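Local coordinates for thiamin pyrophosphokinase (Saccharomyces cerevisiae, PDB 1IG0), which catalyses the transfer of pyrophosphate from ATP to thiamine, the only route to thiamine pyrophosphate in yeast, at residues K24-L27 and K28-I31; L161-G164 and I165-Y169; T199-S202 and I203-Y207. One frame throughout, in Å; residues are numbered along the deposited sequence.

Interaction 1: residues K24-L27 and K28-I31; sequences KMNL and KELI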
# COMPACT_ATOMS: atom_id res chain seq x y z
N LYS B 24 19.12 3.13 -18.13
CA LYS B 24 20.05 3.09 -16.98
C LYS B 24 19.65 4.18 -15.99
O LYS B 24 19.27 5.29 -16.37
CB LYS B 24 21.50 3.32 -17.42
CG LYS B 24 22.14 2.11 -18.06
CD LYS B 24 23.62 2.40 -18.28
CE LYS B 24 24.39 1.21 -18.84
NZ LYS B 24 25.86 1.44 -18.87
N MET B 25 19.73 3.86 -14.71
CA MET B 25 19.40 4.83 -13.68
C MET B 25 20.14 4.54 -12.37
O MET B 25 20.37 3.39 -12.02
CB MET B 25 17.90 4.85 -13.41
CG MET B 25 17.35 3.52 -12.93
SD MET B 25 16.40 3.65 -11.41
CE MET B 25 17.67 3.34 -10.19
N ASN B 26 20.50 5.60 -11.65
CA ASN B 26 21.20 5.46 -10.38
C ASN B 26 20.18 5.77 -9.28
O ASN B 26 19.44 6.75 -9.39
CB ASN B 26 22.38 6.42 -10.31
CG ASN B 26 23.31 6.12 -9.15
OD1 ASN B 26 22.91 6.16 -7.98
ND2 ASN B 26 24.57 5.80 -9.46
N LEU B 27 20.15 4.95 -8.24
CA LEU B 27 19.21 5.14 -7.14
C LEU B 27 19.26 6.53 -6.51
O LEU B 27 18.23 7.08 -6.14
CB LEU B 27 19.43 4.08 -6.07
CG LEU B 27 18.99 2.66 -6.44
CD1 LEU B 27 19.34 1.70 -5.31
CD2 LEU B 27 17.50 2.64 -6.71
N LYS B 28 20.46 7.09 -6.39
CA LYS B 28 20.62 8.41 -5.79
C LYS B 28 19.91 9.51 -6.58
O LYS B 28 19.44 10.49 -6.00
CB LYS B 28 22.10 8.76 -5.67
CG LYS B 28 22.82 8.02 -4.55
CD LYS B 28 24.30 8.33 -4.55
CE LYS B 28 25.01 7.63 -3.41
NZ LYS B 28 26.48 7.71 -3.54
N GLU B 29 19.83 9.33 -7.89
CA GLU B 29 19.21 10.32 -8.76
C GLU B 29 17.71 10.46 -8.50
O GLU B 29 17.09 11.44 -8.91
CB GLU B 29 19.47 9.97 -10.22
CG GLU B 29 20.93 9.64 -10.50
CD GLU B 29 21.23 9.43 -11.97
OE1 GLU B 29 20.49 8.67 -12.63
OE2 GLU B 29 22.21 10.03 -12.46
N LEU B 30 17.13 9.48 -7.83
CA LEU B 30 15.70 9.51 -7.51
C LEU B 30 15.46 10.59 -6.45
O LEU B 30 14.38 11.16 -6.37
CB LEU B 30 15.24 8.16 -6.96
CG LEU B 30 15.24 6.95 -7.91
CD1 LEU B 30 14.97 5.68 -7.12
CD2 LEU B 30 14.20 7.14 -9.01
N ILE B 31 16.49 10.85 -5.65
CA ILE B 31 16.41 11.83 -4.58
C ILE B 31 17.17 13.11 -4.92
O ILE B 31 16.72 14.21 -4.58
CB ILE B 31 17.00 11.26 -3.27
CG1 ILE B 31 16.24 9.98 -2.88
CG2 ILE B 31 16.90 12.29 -2.15
CD1 ILE B 31 16.87 9.23 -1.73
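Asn26 and Glu29 face each other where edge strand 23-26 runs into a turn with helical backbone angles, and each side chain accepts a backbone N-H. OD1 of Asn26 accepts from the backbone N of Lys28 at 3.1 Å, in the carbonyl plane and on a lone pair, which closes an Asx turn. With chi1 at -168°, CG of Asn26 lies beside the carbonyl carbon and OD1 points along the chain towards Lys28 N. In return, Glu29 OE1 takes the N-H of Asn26 at 3.2 Å, met from above the carboxylate plane; this resembles the return half of a capping box. Within the turn, Asn26 O receives Glu29 N at 3.0 Å and Leu27 O receives Leu30 N at 3.1 Å. CD2 of Leu27 and CD1 of Leu30, side by side, are 4.0 Å apart, and both residues touch Phe228. Were Glu29 replaced by an alanine, the N-H of Asn26 would probably lose this acceptor and CB of Asn26, now 3.5 Å from Glu29 CG, would be uncovered. Side-chain oxygens thus serve two amides, that of Asn26 on the outward side of the edge strand and that of Lys28 at the start of the turn.

Interaction 2: residues L161-G164 and I165-Y169; sequences LEKG and IHTLY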
# COMPACT_ATOMS: atom_id res chain seq x y z
N LEU B 161 -12.31 28.32 -10.88
CA LEU B 161 -12.51 27.58 -9.64
C LEU B 161 -12.79 26.08 -9.66
O LEU B 161 -12.25 25.34 -8.83
CB LEU B 161 -13.59 28.27 -8.80
CG LEU B 161 -13.13 29.53 -8.06
CD1 LEU B 161 -14.32 30.21 -7.41
CD2 LEU B 161 -12.09 29.15 -7.02
N GLU B 162 -13.63 25.61 -10.58
CA GLU B 162 -13.94 24.18 -10.60
C GLU B 162 -12.81 23.27 -11.08
O GLU B 162 -12.39 22.38 -10.35
CB GLU B 162 -15.18 23.91 -11.47
CG GLU B 162 -15.66 22.47 -11.38
CD GLU B 162 -16.79 22.16 -12.35
OE1 GLU B 162 -17.71 22.99 -12.48
OE2 GLU B 162 -16.75 21.08 -12.98
N LYS B 163 -12.34 23.50 -12.30
CA LYS B 163 -11.29 22.66 -12.87
C LYS B 163 -10.32 23.44 -13.76
O LYS B 163 -9.74 22.88 -14.69
CB LYS B 163 -11.95 21.55 -13.68
CG LYS B 163 -12.95 22.07 -14.70
CD LYS B 163 -13.74 20.94 -15.34
CE LYS B 163 -14.81 21.50 -16.27
NZ LYS B 163 -15.65 20.43 -16.87
N GLY B 164 -10.15 24.72 -13.47
CA GLY B 164 -9.26 25.55 -14.26
C GLY B 164 -7.87 24.98 -14.52
O GLY B 164 -7.39 25.01 -15.66
N ILE B 165 -7.22 24.47 -13.48
CA ILE B 165 -5.88 23.92 -13.64
C ILE B 165 -5.85 22.78 -14.65
O ILE B 165 -4.89 22.65 -15.41
CB ILE B 165 -5.30 23.42 -12.29
CG1 ILE B 165 -5.09 24.61 -11.35
CG2 ILE B 165 -3.97 22.71 -12.52
CD1 ILE B 165 -4.06 25.63 -11.83
N HIS B 166 -6.89 21.95 -14.67
CA HIS B 166 -6.94 20.84 -15.61
C HIS B 166 -7.21 21.36 -17.02
O HIS B 166 -6.62 20.89 -17.99
CB HIS B 166 -8.02 19.83 -15.24
CG HIS B 166 -7.99 18.59 -16.08
ND1 HIS B 166 -6.99 17.65 -15.98
CD2 HIS B 166 -8.81 18.16 -17.07
CE1 HIS B 166 -7.20 16.69 -16.86
NE2 HIS B 166 -8.30 16.98 -17.54
N THR B 167 -8.11 22.33 -17.13
CA THR B 167 -8.44 22.91 -18.43
C THR B 167 -7.19 23.55 -19.04
O THR B 167 -6.88 23.34 -20.22
CB THR B 167 -9.54 23.99 -18.30
OG1 THR B 167 -10.69 23.42 -17.66
CG2 THR B 167 -9.94 24.51 -19.68
N LEU B 168 -6.47 24.32 -18.23
CA LEU B 168 -5.25 24.98 -18.68
C LEU B 168 -4.19 23.94 -19.03
O LEU B 168 -3.46 24.09 -20.01
CB LEU B 168 -4.71 25.91 -17.60
CG LEU B 168 -5.55 27.15 -17.28
CD1 LEU B 168 -4.93 27.92 -16.12
CD2 LEU B 168 -5.64 28.04 -18.51
N TYR B 169 -4.11 22.89 -18.23
CA TYR B 169 -3.14 21.82 -18.45
C TYR B 169 -3.42 21.12 -19.79
O TYR B 169 -2.52 20.91 -20.59
CB TYR B 169 -3.22 20.79 -17.32
CG TYR B 169 -2.39 19.55 -17.55
CD1 TYR B 169 -1.01 19.55 -17.32
CD2 TYR B 169 -2.98 18.38 -18.03
CE1 TYR B 169 -0.24 18.42 -17.56
CE2 TYR B 169 -2.22 17.24 -18.27
CZ TYR B 169 -0.86 17.27 -18.03
OH TYR B 169 -0.11 16.14 -18.27
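The peptide carbonyl of Lys163 is flanked on both faces by the residues it serves. CB and backbone N of His166 lie on one side of its plane, the hydroxyl of Thr167 on the other, and the backbone N of Thr167 sits nearly along the C=O axis. This is the first turn of helix 164-175, with Lys163 at the N-cap position. The straight bond is the one from Thr167 N to Lys163 O, 3.0 Å with an N-H...O angle of 164°; the bond from His166 N is bent and weak. On the opposite face OG1 of Thr167 stands 3.2 Å from Lys163 O, brought there by chi1 of -56°, which turns the hydroxyl beside the backbone N and back along the helix.

The next peptide is flanked in a similar way. CG of Leu168 lies 3.3 Å from Gly164 O on one side of the carbonyl plane, and CB of Thr167 is 3.6 Å from the same oxygen on the other. Leu168 N closes the regular helical bond to Gly164 O at 2.8 Å and 170°.

The imidazole of His166 swings away from the turn, and its ND1 bonds to OD1 of Asn132 on helix 126-139. The amide of Ile165, too early in the helix to find an acceptor in a preceding turn, is taken by OE1 of Gln119, while Ile165 and Leu168 pack on Phe143 of helix 141-148. The contact is therefore helix initiation and packing within the catalytic domain; the side chain of His166 is about 11 Å from a bound thiamine. One residue further on the same pattern continues, with Tyr169 N bonded to Ile165 O at 2.9 Å.

Interaction 3: residues T199-S202 and I203-Y207; sequences TVHS and ITQLY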
# COMPACT_ATOMS: atom_id res chain seq x y z
N THR B 199 -3.23 5.21 -1.21
CA THR B 199 -1.96 4.56 -1.49
C THR B 199 -2.08 4.01 -2.90
O THR B 199 -1.17 4.16 -3.71
CB THR B 199 -1.70 3.39 -0.53
OG1 THR B 199 -1.34 3.91 0.76
CG2 THR B 199 -0.58 2.50 -1.06
N VAL B 200 -3.22 3.39 -3.20
CA VAL B 200 -3.44 2.83 -4.53
C VAL B 200 -3.44 3.93 -5.59
O VAL B 200 -2.86 3.74 -6.67
CB VAL B 200 -4.78 2.06 -4.61
CG1 VAL B 200 -5.02 1.57 -6.03
CG2 VAL B 200 -4.75 0.88 -3.64
N HIS B 201 -4.07 5.06 -5.31
CA HIS B 201 -4.09 6.14 -6.28
C HIS B 201 -2.66 6.60 -6.54
O HIS B 201 -2.28 6.87 -7.68
CB HIS B 201 -4.90 7.34 -5.79
CG HIS B 201 -4.84 8.51 -6.73
ND1 HIS B 201 -5.42 8.48 -7.98
CD2 HIS B 201 -4.21 9.70 -6.63
CE1 HIS B 201 -5.15 9.61 -8.61
NE2 HIS B 201 -4.42 10.37 -7.82
N SER B 202 -1.87 6.71 -5.47
CA SER B 202 -0.48 7.12 -5.62
C SER B 202 0.24 6.20 -6.59
O SER B 202 1.07 6.64 -7.38
CB SER B 202 0.23 7.10 -4.26
OG SER B 202 -0.22 8.16 -3.44
N ILE B 203 -0.10 4.91 -6.55
CA ILE B 203 0.52 3.95 -7.44
C ILE B 203 0.07 4.16 -8.89
O ILE B 203 0.87 4.02 -9.81
CB ILE B 203 0.21 2.50 -7.02
CG1 ILE B 203 0.83 2.21 -5.65
CG2 ILE B 203 0.75 1.52 -8.06
CD1 ILE B 203 2.32 2.47 -5.58
N THR B 204 -1.20 4.50 -9.09
CA THR B 204 -1.69 4.73 -10.45
C THR B 204 -0.91 5.86 -11.12
O THR B 204 -0.67 5.82 -12.32
CB THR B 204 -3.20 5.10 -10.47
OG1 THR B 204 -3.40 6.39 -9.87
CG2 THR B 204 -4.01 4.07 -9.72
N GLN B 205 -0.53 6.87 -10.33
CA GLN B 205 0.22 8.01 -10.85
C GLN B 205 1.52 7.57 -11.54
O GLN B 205 1.91 8.13 -12.56
CB GLN B 205 0.55 8.99 -9.73
CG GLN B 205 -0.64 9.80 -9.20
CD GLN B 205 -1.15 10.83 -10.20
OE1 GLN B 205 -0.41 11.29 -11.07
NE2 GLN B 205 -2.42 11.20 -10.07
N LEU B 206 2.18 6.57 -10.97
CA LEU B 206 3.43 6.07 -11.55
C LEU B 206 3.17 5.57 -12.97
O LEU B 206 3.95 5.83 -13.89
CB LEU B 206 4.01 4.94 -10.70
CG LEU B 206 4.59 5.36 -9.35
CD1 LEU B 206 4.90 4.13 -8.50
CD2 LEU B 206 5.85 6.19 -9.57
N TYR B 207 2.05 4.87 -13.15
CA TYR B 207 1.69 4.33 -14.46
C TYR B 207 1.15 5.41 -15.41
O TYR B 207 1.60 5.50 -16.55
CB TYR B 207 0.63 3.24 -14.32
CG TYR B 207 1.12 1.93 -13.72
CD1 TYR B 207 0.85 1.60 -12.39
CD2 TYR B 207 1.84 1.02 -14.50
CE1 TYR B 207 1.28 0.39 -11.85
CE2 TYR B 207 2.28 -0.20 -13.96
CZ TYR B 207 1.99 -0.51 -12.64
OH TYR B 207 2.40 -1.71 -12.11
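His201 O is gripped by two donors of the following turn: OG1 of Thr204 at 2.5 Å, a notably short bond, and the backbone N of Gln205 at 3.2 Å. Both segments belong to helix 196-212, the helical arm of a beta-alpha-beta crossover between parallel strands 184-189 and 216-221. The two donors reach the oxygen differently. The hydroxyl lies in the carbonyl plane on a lone pair, whereas the N-H of Gln205 meets His201 O almost head-on to the carbonyl. Thr204 can do this because its chi1 of 68° places OG1 between the backbone N and the carbonyl carbon, which leaves CG2 beside the backbone N and 3.3 Å from Val200 O.

Gln205 bends at chi2 and brings its amide obliquely beside the His201 ring, NE2 of Gln205 being 3.1 Å from NE2 of His201, with the planes 72° apart. That amide nitrogen is held by OG1 of Thr128 on helix 126-139, where Phe127 also packs on His201. The ring lies about 6 Å from a bound thiamine, near the pocket to which Thr125 belongs. Another side of the helix carries Val200 and Thr204, which pack against Leu254 and Val279 of the second subunit. Regular helical bonds run through both segments, among them Thr204 N to Val200 O at 3.0 Å, while OG of Ser202 is bonded to Gly191 O.

In the fold
Along the chain the three contacts follow in series, none overlapping another. Interactions 2 and 3 lie inside the catalytic domain range, on helices 164-175 and 196-212, with centres about 21 Å apart and nearest atoms about 9 Å apart; helix 126-139 touches both. Interaction 1 stands on the other side of the chain's centre from interaction 2, about 33 Å away between centres, at the edge of the mixed five-stranded sheet. Interaction 3 is about 20 Å from interaction 1 between centres. Helix 196-212 thus has both a side near a bound thiamine and a side packed against the second subunit, whereas neither of the other two contacts touches that subunit; interaction 2 lies farthest from the chain's centre.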